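Local coordinates for protein PHB depolymerase (Penicillium funiculosum, PDB 2D81) that hydrolyses the ester bonds of polyhydroxybutyrate, a bacterial storage polyester, using a circularly permuted alpha/beta-hydrolase fold, at residues H270-G275 with D286-Y291; Y197-M202 with G299-A304. All coordinates share one frame; numbering follows the deposited sequence.

Interaction 1 lies near the edge of the molecule, where 286-291 has the bound trimer on one side and 270-275, at the end of strand 269-271, on the other; its chemistry is aromatic, with one backbone hydrogen bond across. Interaction 2 is smaller and also partly buried: the turn of 197-202 sits on the first turn of helix 301-314, with an alanine, a valine and a glutamine doing most of the work. The two join directly. OE1 of Gln302 is hydrogen-bonded to Asp286 N, and the ring of Tyr291 packs on Asn200, Gly201 and Gln302, so 286-291 touches both segments of interaction 2.

Interaction 1: residues H270-G275 with D286-Y291. With RB3 ((1R)-3-{[(1R)-3-methoxy-1-methyl-3-oxopropyl]oxy}-1-methyl-3-oxopropyl (3R)-3-hydroxybutanoate), chain C.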
loop_
_atom_site.group_PDB
_atom_site.type_symbol
_atom_site.label_atom_id
_atom_site.label_comp_id
_atom_site.label_asym_id
_atom_site.label_seq_id
_atom_site.Cartn_x
_atom_site.Cartn_y
_atom_site.Cartn_z
ATOM N N HIS A 270 -21.195 9.305 -1.345
ATOM C CA HIS A 270 -20.422 10.080 -2.311
ATOM C C HIS A 270 -20.725 9.613 -3.729
ATOM O O HIS A 270 -20.876 8.418 -3.974
ATOM C CB HIS A 270 -18.922 9.900 -2.063
ATOM C CG HIS A 270 -18.457 10.395 -0.729
ATOM N ND1 HIS A 270 -18.240 11.731 -0.464
ATOM C CD2 HIS A 270 -18.170 9.733 0.416
ATOM C CE1 HIS A 270 -17.839 11.869 0.787
ATOM N NE2 HIS A 270 -17.788 10.673 1.344
ATOM N N ALA A 271 -20.787 10.552 -4.667
ATOM C CA ALA A 271 -20.757 10.193 -6.077
ATOM C C ALA A 271 -19.384 9.602 -6.374
ATOM O O ALA A 271 -18.365 10.147 -5.948
ATOM C CB ALA A 271 -20.997 11.425 -6.940
ATOM N N ILE A 272 -19.351 8.482 -7.086
ATOM C CA ILE A 272 -18.071 7.879 -7.445
ATOM C C ILE A 272 -17.870 7.921 -8.955
ATOM O O ILE A 272 -18.705 8.470 -9.679
ATOM C CB ILE A 272 -17.966 6.420 -6.938
ATOM C CG1 ILE A 272 -19.172 5.600 -7.402
ATOM C CG2 ILE A 272 -17.873 6.410 -5.419
ATOM C CD1 ILE A 272 -19.055 4.116 -7.067
ATOM N N TRP A 273 -16.761 7.360 -9.433
ATOM C CA TRP A 273 -16.417 7.482 -10.847
ATOM C C TRP A 273 -17.531 7.038 -11.789
ATOM O O TRP A 273 -17.819 7.719 -12.774
ATOM C CB TRP A 273 -15.145 6.693 -11.174
ATOM C CG TRP A 273 -13.876 7.425 -10.853
ATOM C CD1 TRP A 273 -13.635 8.762 -11.011
ATOM C CD2 TRP A 273 -12.650 6.850 -10.384
ATOM N NE1 TRP A 273 -12.334 9.053 -10.673
ATOM C CE2 TRP A 273 -11.707 7.898 -10.285
ATOM C CE3 TRP A 273 -12.254 5.551 -10.042
ATOM C CZ2 TRP A 273 -10.392 7.685 -9.856
ATOM C CZ3 TRP A 273 -10.945 5.338 -9.618
ATOM C CH2 TRP A 273 -10.031 6.403 -9.528
ATOM N N ASN A 274 -18.152 5.900 -11.498
ATOM C CA ASN A 274 -19.247 5.419 -12.335
ATOM C C ASN A 274 -20.173 4.500 -11.550
ATOM O O ASN A 274 -19.757 3.867 -10.578
ATOM C CB ASN A 274 -18.692 4.681 -13.557
ATOM C CG ASN A 274 -18.228 3.273 -13.230
ATOM O OD1 ASN A 274 -19.025 2.332 -13.207
ATOM N ND2 ASN A 274 -16.938 3.123 -12.961
ATOM N N GLY A 275 -21.432 4.436 -11.972
ATOM C CA GLY A 275 -22.386 3.566 -11.311
ATOM C C GLY A 275 -23.170 4.248 -10.205
ATOM O O GLY A 275 -23.932 3.597 -9.489
ATOM N N ASP A 286 -9.144 5.184 -1.126
ATOM C CA ASP A 286 -9.985 5.582 -2.250
ATOM C C ASP A 286 -9.442 5.118 -3.602
ATOM O O ASP A 286 -8.537 5.735 -4.164
ATOM C CB ASP A 286 -10.155 7.101 -2.251
ATOM C CG ASP A 286 -11.183 7.572 -3.257
ATOM O OD1 ASP A 286 -11.842 6.716 -3.886
ATOM O OD2 ASP A 286 -11.331 8.800 -3.415
ATOM N N TRP A 287 -10.004 4.027 -4.117
ATOM C CA TRP A 287 -9.700 3.572 -5.472
ATOM C C TRP A 287 -10.942 3.587 -6.371
ATOM O O TRP A 287 -10.949 2.982 -7.448
ATOM C CB TRP A 287 -9.102 2.157 -5.441
ATOM C CG TRP A 287 -10.014 1.100 -4.878
ATOM C CD1 TRP A 287 -10.335 0.903 -3.564
ATOM C CD2 TRP A 287 -10.730 0.103 -5.620
ATOM N NE1 TRP A 287 -11.205 -0.157 -3.442
ATOM C CE2 TRP A 287 -11.465 -0.665 -4.689
ATOM C CE3 TRP A 287 -10.821 -0.215 -6.982
ATOM C CZ2 TRP A 287 -12.282 -1.731 -5.076
ATOM C CZ3 TRP A 287 -11.636 -1.277 -7.368
ATOM C CH2 TRP A 287 -12.354 -2.022 -6.415
ATOM N N VAL A 288 -11.986 4.289 -5.940
ATOM C CA VAL A 288 -13.243 4.302 -6.691
ATOM C C VAL A 288 -13.774 5.706 -6.959
ATOM O O VAL A 288 -14.716 5.880 -7.739
ATOM C CB VAL A 288 -14.341 3.495 -5.962
ATOM C CG1 VAL A 288 -13.902 2.051 -5.815
ATOM C CG2 VAL A 288 -14.631 4.114 -4.597
ATOM N N GLY A 289 -13.174 6.699 -6.310
ATOM C CA GLY A 289 -13.554 8.080 -6.547
ATOM C C GLY A 289 -14.452 8.699 -5.487
ATOM O O GLY A 289 -15.147 9.680 -5.763
ATOM N N TRP A 290 -14.445 8.141 -4.278
ATOM C CA TRP A 290 -15.206 8.725 -3.174
ATOM C C TRP A 290 -14.894 10.208 -2.994
ATOM O O TRP A 290 -15.794 11.034 -2.841
ATOM C CB TRP A 290 -14.897 8.012 -1.854
ATOM C CG TRP A 290 -15.562 6.689 -1.668
ATOM C CD1 TRP A 290 -16.903 6.430 -1.692
ATOM C CD2 TRP A 290 -14.919 5.450 -1.364
ATOM N NE1 TRP A 290 -17.136 5.102 -1.417
ATOM C CE2 TRP A 290 -15.933 4.477 -1.212
ATOM C CE3 TRP A 290 -13.582 5.065 -1.204
ATOM C CZ2 TRP A 290 -15.650 3.144 -0.908
ATOM C CZ3 TRP A 290 -13.299 3.738 -0.901
ATOM C CH2 TRP A 290 -14.331 2.792 -0.757
ATOM N N TYR A 291 -13.609 10.542 -3.005
ATOM C CA TYR A 291 -13.176 11.860 -2.564
ATOM C C TYR A 291 -12.630 12.718 -3.697
ATOM O O TYR A 291 -11.836 13.629 -3.472
ATOM C CB TYR A 291 -12.137 11.703 -1.450
ATOM C CG TYR A 291 -12.654 10.850 -0.316
ATOM C CD1 TYR A 291 -12.139 9.572 -0.079
ATOM C CD2 TYR A 291 -13.720 11.285 0.472
ATOM C CE1 TYR A 291 -12.682 8.751 0.911
ATOM C CE2 TYR A 291 -14.267 10.474 1.458
ATOM C CZ TYR A 291 -13.747 9.211 1.674
ATOM O OH TYR A 291 -14.301 8.408 2.648
HETATM O O1M RB3 C . -13.541 -6.629 0.385
HETATM C C1A RB3 C . -12.688 -5.720 0.479
HETATM O O1A RB3 C . -12.565 -4.927 1.439
HETATM C C2A RB3 C . -11.706 -5.566 -0.684
HETATM C C3A RB3 C . -11.756 -4.155 -1.273
HETATM C C4A RB3 C . -10.772 -4.079 -2.442
HETATM O O3A RB3 C . -13.086 -3.889 -1.749
HETATM C C1B RB3 C . -13.470 -2.601 -1.529
HETATM O O1B RB3 C . -12.634 -1.710 -1.388
HETATM C C2B RB3 C . -14.968 -2.294 -1.458
HETATM C C3B RB3 C . -15.288 -0.802 -1.591
HETATM C C4B RB3 C . -14.873 -0.260 -2.960
HETATM O O3B RB3 C . -16.704 -0.614 -1.440
HETATM C C1C RB3 C . -17.079 -0.506 -0.137
HETATM O O1C RB3 C . -16.495 -1.149 0.734
HETATM C C2C RB3 C . -18.246 0.416 0.227
HETATM C C3C RB3 C . -19.380 -0.369 0.889
HETATM C C4C RB3 C . -20.552 0.556 1.221
HETATM O O3C RB3 C . -19.806 -1.421 0.019
HETATM O O HOH W 1 -17.243 12.256 -4.635
#
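With chi1 of -82°, Trp273 has CG beside its own backbone N, and the indole lies against the backbone of Val288 and Gly289; His270, also with CG beside its N (chi1 -63°), turns its imidazole to Tyr291. Gly289 CA sits over the five-membered ring of Trp273, 4.2 Å from its centroid, a CH-pi contact almost on the ring normal, while CZ3 of Trp273 comes 3.2 Å from Trp287 O. Next to this, Trp273 N donates to Val288 O at 3.0 Å, nearly straight and in the carbonyl plane. A CB on Gly289 would crowd Trp273 N. Trp273 NE1 bonds to Ser293 O; an alanine here would probably uncover the Val288-Gly289 backbone and leave Ser293 O without its indole donor. At the other end, the edge of Tyr291 meets the face of His270, centroids 5.0 Å apart and planes at 68°. His270 NE2 and Tyr291 OH both bond to Asp266 OD2, a shared partner that helps hold the two side chains together. A water donates to Ala271 O and Trp290 O, joining two carbonyls that cannot bond each other. Between these ends, CG2 of Ile272 touches Val288 CG2. The same Ile272 CG2 lies 3.9 Å from Trp290 CD1. Asp286 holds the loop in shape: OD1 accepts from the backbone N of Val288, Gly289 and Trp290, and OD2 takes Tyr291 N. On the ligand side, Trp287 NE1 donates to O1B of the trimer at 2.9 Å, and Val288 CG1 and Trp290 CH2 both rest on its methyl C4B. A loop built on an Asx turn and Asx motif at Asp286, backed by 270-275, presents Trp287, Val288 and Trp290 as one wall of the pocket that holds the hydroxybutyrate trimer, and probably the polyester chain.

Interaction 2: residues Y197-M202 with G299-A304; sequences YGANGM and GGVQMA
A type II beta turn from Ala199 to Met202, in the loop between strands 187-192 and 205-210, packs on the N-terminal turn of helix 301-314, for which Gly300 is the N-cap. Ala199 points its methyl at the helix: CB lies 3.4 Å from Val301 O and 4.1 Å from Val301 CB. Beside it, Gln302 carries the polar part. Its CG is anti to the carbonyl carbon (chi1 -57°) and the chain runs extended from there, which takes the amide along the turn to Asn200. NE2 donates to Asn200 O at 3.2 Å, close to straight at 167°, meeting a lone pair in the carbonyl plane, and the acceptor lies near the plane of the glutamine amide as well. The same NE2 donates to a water at 2.7 Å, and that water in turn donates to Gly201 O, so one nitrogen serves the carbonyls of two successive turn residues. NE2 also passes 3.7 Å from Gly201 C, and a side chain at Gly201 would collide with it; the backbone angles there favour glycine in any case. Met202 closes the turn, its N bonded to Ala199 O, and its SD, placed by chi1 and an extended chi2, comes 4.1 Å from Gln302 CA. Farther along the helix, Met202 also packs on Ala305 and Gln309. A second water donates to Val301 O and, weakly, to Gly198 O. OE1 of Gln302 accepts from Asp286 N, so the amide is held at both its ends: with NE2 and OE1 each committed to a partner of opposite character, its flip is settled, and one neutral, buried side chain ties the turn, the helix and the loop of Asp286 together without a charge.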
loop_
_atom_site.group_PDB
_atom_site.type_symbol
_atom_site.label_atom_id
_atom_site.label_comp_id
_atom_site.label_asym_id
_atom_site.label_seq_id
_atom_site.Cartn_x
_atom_site.Cartn_y
_atom_site.Cartn_z
ATOM N N TYR A 197 -1.121 16.736 5.625
ATOM C CA TYR A 197 -0.937 15.318 5.937
ATOM C C TYR A 197 -2.276 14.593 5.986
ATOM O O TYR A 197 -2.321 13.373 6.133
ATOM C CB TYR A 197 -0.248 15.147 7.295
ATOM C CG TYR A 197 1.112 15.801 7.419
ATOM C CD1 TYR A 197 1.624 16.130 8.672
ATOM C CD2 TYR A 197 1.883 16.097 6.293
ATOM C CE1 TYR A 197 2.867 16.744 8.807
ATOM C CE2 TYR A 197 3.133 16.713 6.418
ATOM C CZ TYR A 197 3.614 17.034 7.681
ATOM O OH TYR A 197 4.829 17.668 7.819
ATOM N N GLY A 198 -3.365 15.350 5.881
ATOM C CA GLY A 198 -4.685 14.773 6.062
ATOM C C GLY A 198 -5.590 14.935 4.857
ATOM O O GLY A 198 -5.280 15.674 3.924
ATOM N N ALA A 199 -6.718 14.233 4.885
ATOM C CA ALA A 199 -7.685 14.279 3.798
ATOM C C ALA A 199 -8.987 13.658 4.270
ATOM O O ALA A 199 -9.022 12.960 5.282
ATOM C CB ALA A 199 -7.151 13.516 2.586
ATOM N N ASN A 200 -10.062 13.910 3.538
ATOM C CA ASN A 200 -11.329 13.279 3.853
ATOM C C ASN A 200 -11.131 11.771 3.706
ATOM O O ASN A 200 -10.393 11.319 2.827
ATOM C CB ASN A 200 -12.413 13.780 2.896
ATOM C CG ASN A 200 -13.799 13.699 3.494
ATOM O OD1 ASN A 200 -14.044 14.207 4.589
ATOM N ND2 ASN A 200 -14.719 13.067 2.777
ATOM N N GLY A 201 -11.771 10.997 4.577
ATOM C CA GLY A 201 -11.607 9.554 4.539
ATOM C C GLY A 201 -10.373 9.071 5.281
ATOM O O GLY A 201 -10.117 7.866 5.348
ATOM N N MET A 202 -9.608 10.009 5.836
ATOM C CA MET A 202 -8.439 9.668 6.641
ATOM C C MET A 202 -8.613 10.082 8.099
ATOM O O MET A 202 -9.224 11.108 8.399
ATOM C CB MET A 202 -7.182 10.322 6.057
ATOM C CG MET A 202 -6.756 9.744 4.714
ATOM S SD MET A 202 -5.308 10.560 4.014
ATOM C CE MET A 202 -3.978 9.834 5.005
ATOM N N GLY A 299 -2.471 14.896 -7.057
ATOM C CA GLY A 299 -3.469 15.771 -6.465
ATOM C C GLY A 299 -4.666 15.071 -5.838
ATOM O O GLY A 299 -5.448 15.705 -5.127
ATOM N N GLY A 300 -4.826 13.774 -6.098
ATOM C CA GLY A 300 -5.832 13.011 -5.379
ATOM C C GLY A 300 -5.651 13.266 -3.895
ATOM O O GLY A 300 -4.531 13.181 -3.391
ATOM N N VAL A 301 -6.730 13.591 -3.192
ATOM C CA VAL A 301 -6.583 14.145 -1.853
ATOM C C VAL A 301 -5.874 13.190 -0.900
ATOM O O VAL A 301 -5.028 13.613 -0.114
ATOM C CB VAL A 301 -7.947 14.573 -1.245
ATOM C CG1 VAL A 301 -8.524 15.741 -2.040
ATOM C CG2 VAL A 301 -8.920 13.407 -1.236
ATOM N N GLN A 302 -6.198 11.904 -0.963
ATOM C CA GLN A 302 -5.534 10.951 -0.076
ATOM C C GLN A 302 -4.090 10.687 -0.494
ATOM O O GLN A 302 -3.197 10.645 0.351
ATOM C CB GLN A 302 -6.309 9.629 -0.012
ATOM C CG GLN A 302 -7.757 9.784 0.440
ATOM C CD GLN A 302 -8.387 8.469 0.843
ATOM O OE1 GLN A 302 -8.066 7.417 0.290
ATOM N NE2 GLN A 302 -9.304 8.524 1.805
ATOM N N MET A 303 -3.845 10.513 -1.789
ATOM C CA MET A 303 -2.470 10.322 -2.246
ATOM C C MET A 303 -1.605 11.533 -1.911
ATOM O O MET A 303 -0.451 11.387 -1.514
ATOM C CB MET A 303 -2.413 10.052 -3.754
ATOM C CG MET A 303 -2.954 8.689 -4.164
ATOM S SD MET A 303 -2.225 8.086 -5.704
ATOM C CE MET A 303 -2.809 9.313 -6.866
ATOM N N ALA A 304 -2.165 12.727 -2.068
ATOM C CA ALA A 304 -1.426 13.950 -1.771
ATOM C C ALA A 304 -1.047 14.023 -0.290
ATOM O O ALA A 304 0.038 14.499 0.063
ATOM C CB ALA A 304 -2.258 15.170 -2.162
HETATM O O HOH W 2 -5.217 16.630 0.620
HETATM O O HOH W 3 -10.836 6.647 3.058
#